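Local structure of putative enoyl-CoA hydratase (Streptomyces avermitilis, 3GKB) at residues 98-101 against 102-106. The protein is of unproven function but, as a member of the crotonase family, probably acts on acyl-CoA thioesters, perhaps hydrating enoyl-CoA. Numbering follows the deposited sequence.
Sequences VGEL and IRHQP
Arg103 and Glu100, one helical turn apart, lie alongside each other and point the same way, joined by a side-on salt bridge. Followed outward, the arginine begins with CB 3.5 Å from Gly99 O, and its CG lies beside that same carbonyl. CG stands anti to the carbonyl carbon (chi1 -79°), and bends at chi2 and chi3 then fold the chain so that CD passes 3.8 Å from Glu100 OE2. NE donates to Glu100 OE2 at 2.9 Å, from the syn side but somewhat above the carboxylate plane. CZ faces both carboxylate oxygens, 3.5 Å from Glu100 OE1; beyond it NH1 meets the syn lone pair of Glu100 OE1 at 2.7 Å. Two nitrogens thus grip one oxygen each, which fixes the rotation of both groups although their planes stay 34° apart. NH2 turns to the backbone oxygen of Asp227, and Glu100 OE2 has a second partner in the hydroxyl of Tyr158, so the pair links the helix to its surroundings.

His104 folds back over the same turn. Its ND1 donates to Glu100 O at 2.8 Å, the oxygen lying close to the plane of the imidazole, while its backbone N reaches that oxygen from the opposite face of the carbonyl plane at 3.2 Å. CE1 then rests 3.3 Å from Glu100 OE1, with ring and carboxylate nearly perpendicular. Toward helix 120-127, Ile102 CD1 lies near Val98 CG1, and Phe124 touches both residues.

Regular i to i+4 bonds run up to this point, including Arg103 N to Gly99 O, and His104 is where helical geometry is lost. The arrangement is a helix C-terminus with an i, i+3 salt bridge and a histidine side chain hydrogen-bonded back to a last-turn carbonyl, closing helix 96-103 just before strand 108-113 of the crotonase-fold core sheet.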
ATOM      1  N   VAL B  98     -20.993 -13.315  -0.058  1.00 17.85           N
ATOM      2  CA  VAL B  98     -21.478 -11.940   0.191  1.00 17.89           C
ATOM      3  C   VAL B  98     -20.505 -10.895  -0.368  1.00 17.60           C
ATOM      4  O   VAL B  98     -20.846 -10.081  -1.248  1.00 15.74           O
ATOM      5  CB  VAL B  98     -21.670 -11.671   1.715  1.00 17.97           C
ATOM      6  CG1 VAL B  98     -22.115 -10.221   1.968  1.00 18.80           C
ATOM      7  CG2 VAL B  98     -22.602 -12.710   2.328  1.00 21.24           C
ATOM      8  N   GLY B  99     -19.262 -10.919   0.131  1.00 16.58           N
ATOM      9  CA  GLY B  99     -18.244 -10.005  -0.391  1.00 16.28           C
ATOM     10  C   GLY B  99     -17.978 -10.187  -1.886  1.00 16.22           C
ATOM     11  O   GLY B  99     -17.792  -9.219  -2.621  1.00 16.63           O
ATOM     12  N   GLU B 100     -17.998 -11.421  -2.360  1.00 16.27           N
ATOM     13  CA  GLU B 100     -17.769 -11.658  -3.777  1.00 17.03           C
ATOM     14  C   GLU B 100     -18.883 -11.098  -4.651  1.00 17.09           C
ATOM     15  O   GLU B 100     -18.615 -10.587  -5.730  1.00 17.38           O
ATOM     16  CB  GLU B 100     -17.485 -13.145  -4.050  1.00 17.57           C
ATOM     17  CG  GLU B 100     -16.124 -13.574  -3.465  1.00 18.25           C
ATOM     18  CD  GLU B 100     -14.980 -12.720  -3.982  1.00 18.47           C
ATOM     19  OE1 GLU B 100     -14.553 -12.878  -5.157  1.00 16.79           O
ATOM     20  OE2 GLU B 100     -14.519 -11.855  -3.206  1.00 18.05           O
ATOM     21  N   LEU B 101     -20.133 -11.135  -4.179  1.00 17.70           N
ATOM     22  CA  LEU B 101     -21.235 -10.480  -4.929  1.00 18.26           C
ATOM     23  C   LEU B 101     -20.981  -8.961  -5.021  1.00 17.66           C
ATOM     24  O   LEU B 101     -21.031  -8.366  -6.092  1.00 17.35           O
ATOM     25  CB  LEU B 101     -22.553 -10.774  -4.240  1.00 18.53           C
ATOM     26  CG  LEU B 101     -23.848 -10.343  -4.934  1.00 22.41           C
ATOM     27  CD1 LEU B 101     -23.996 -11.034  -6.273  1.00 23.69           C
ATOM     28  CD2 LEU B 101     -24.974 -10.672  -3.971  1.00 25.67           C
ATOM     29  N   ILE B 102     -20.640  -8.349  -3.893  1.00 16.99           N
ATOM     30  CA  ILE B 102     -20.325  -6.906  -3.855  1.00 16.20           C
ATOM     31  C   ILE B 102     -19.144  -6.560  -4.789  1.00 16.42           C
ATOM     32  O   ILE B 102     -19.195  -5.583  -5.568  1.00 16.92           O
ATOM     33  CB  ILE B 102     -20.022  -6.441  -2.400  1.00 15.94           C
ATOM     34  CG1 ILE B 102     -21.272  -6.540  -1.522  1.00 15.57           C
ATOM     35  CG2 ILE B 102     -19.500  -5.003  -2.394  1.00 15.99           C
ATOM     36  CD1 ILE B 102     -21.022  -6.530   0.002  1.00 15.17           C
ATOM     37  N   ARG B 103     -18.072  -7.326  -4.691  1.00 16.11           N
ATOM     38  CA  ARG B 103     -16.852  -7.035  -5.469  1.00 16.62           C
ATOM     39  C   ARG B 103     -17.099  -7.060  -6.988  1.00 16.61           C
ATOM     40  O   ARG B 103     -16.421  -6.367  -7.722  1.00 16.92           O
ATOM     41  CB  ARG B 103     -15.750  -8.062  -5.194  1.00 16.76           C
ATOM     42  CG  ARG B 103     -14.972  -7.860  -3.901  1.00 17.80           C
ATOM     43  CD  ARG B 103     -13.506  -8.282  -4.041  1.00 16.69           C
ATOM     44  NE  ARG B 103     -13.356  -9.622  -4.576  1.00 15.39           N
ATOM     45  CZ  ARG B 103     -12.569  -9.995  -5.587  1.00 18.97           C
ATOM     46  NH1 ARG B 103     -12.548 -11.277  -5.960  1.00 17.62           N
ATOM     47  NH2 ARG B 103     -11.775  -9.137  -6.208  1.00 19.02           N
ATOM     48  N   HIS B 104     -18.041  -7.894  -7.438  1.00 15.94           N
ATOM     49  CA  HIS B 104     -18.336  -8.043  -8.875  1.00 16.68           C
ATOM     50  C   HIS B 104     -19.578  -7.279  -9.370  1.00 16.37           C
ATOM     51  O   HIS B 104     -19.986  -7.411 -10.542  1.00 15.95           O
ATOM     52  CB  HIS B 104     -18.410  -9.531  -9.202  1.00 17.41           C
ATOM     53  CG  HIS B 104     -17.108 -10.232  -8.983  1.00 18.98           C
ATOM     54  ND1 HIS B 104     -16.827 -10.927  -7.830  1.00 20.74           N
ATOM     55  CD2 HIS B 104     -16.002 -10.316  -9.760  1.00 20.14           C
ATOM     56  CE1 HIS B 104     -15.604 -11.427  -7.914  1.00 21.66           C
ATOM     57  NE2 HIS B 104     -15.084 -11.074  -9.077  1.00 20.39           N
ATOM     58  N   GLN B 105     -20.150  -6.450  -8.500  1.00 15.93           N
ATOM     59  CA  GLN B 105     -21.363  -5.683  -8.831  1.00 16.99           C
ATOM     60  C   GLN B 105     -21.048  -4.713  -9.986  1.00 16.73           C
ATOM     61  O   GLN B 105     -19.957  -4.098 -10.021  1.00 16.24           O
ATOM     62  CB  GLN B 105     -21.861  -4.944  -7.593  1.00 16.29           C
ATOM     63  CG  GLN B 105     -23.278  -4.314  -7.684  1.00 16.78           C
ATOM     64  CD  GLN B 105     -24.399  -5.351  -7.721  1.00 16.38           C
ATOM     65  OE1 GLN B 105     -24.254  -6.479  -7.228  1.00 19.82           O
ATOM     66  NE2 GLN B 105     -25.533  -4.969  -8.308  1.00 16.81           N
ATOM     67  N   PRO B 106     -21.964  -4.597 -10.975  1.00 17.35           N
ATOM     68  CA  PRO B 106     -21.695  -3.672 -12.086  1.00 17.50           C
ATOM     69  C   PRO B 106     -21.697  -2.196 -11.672  1.00 17.17           C
ATOM     70  O   PRO B 106     -20.860  -1.434 -12.141  1.00 17.67           O
ATOM     71  CB  PRO B 106     -22.818  -3.950 -13.096  1.00 17.95           C
ATOM     72  CG  PRO B 106     -23.720  -4.893 -12.492  1.00 19.50           C
ATOM     73  CD  PRO B 106     -23.078  -5.510 -11.269  1.00 18.07           C
TER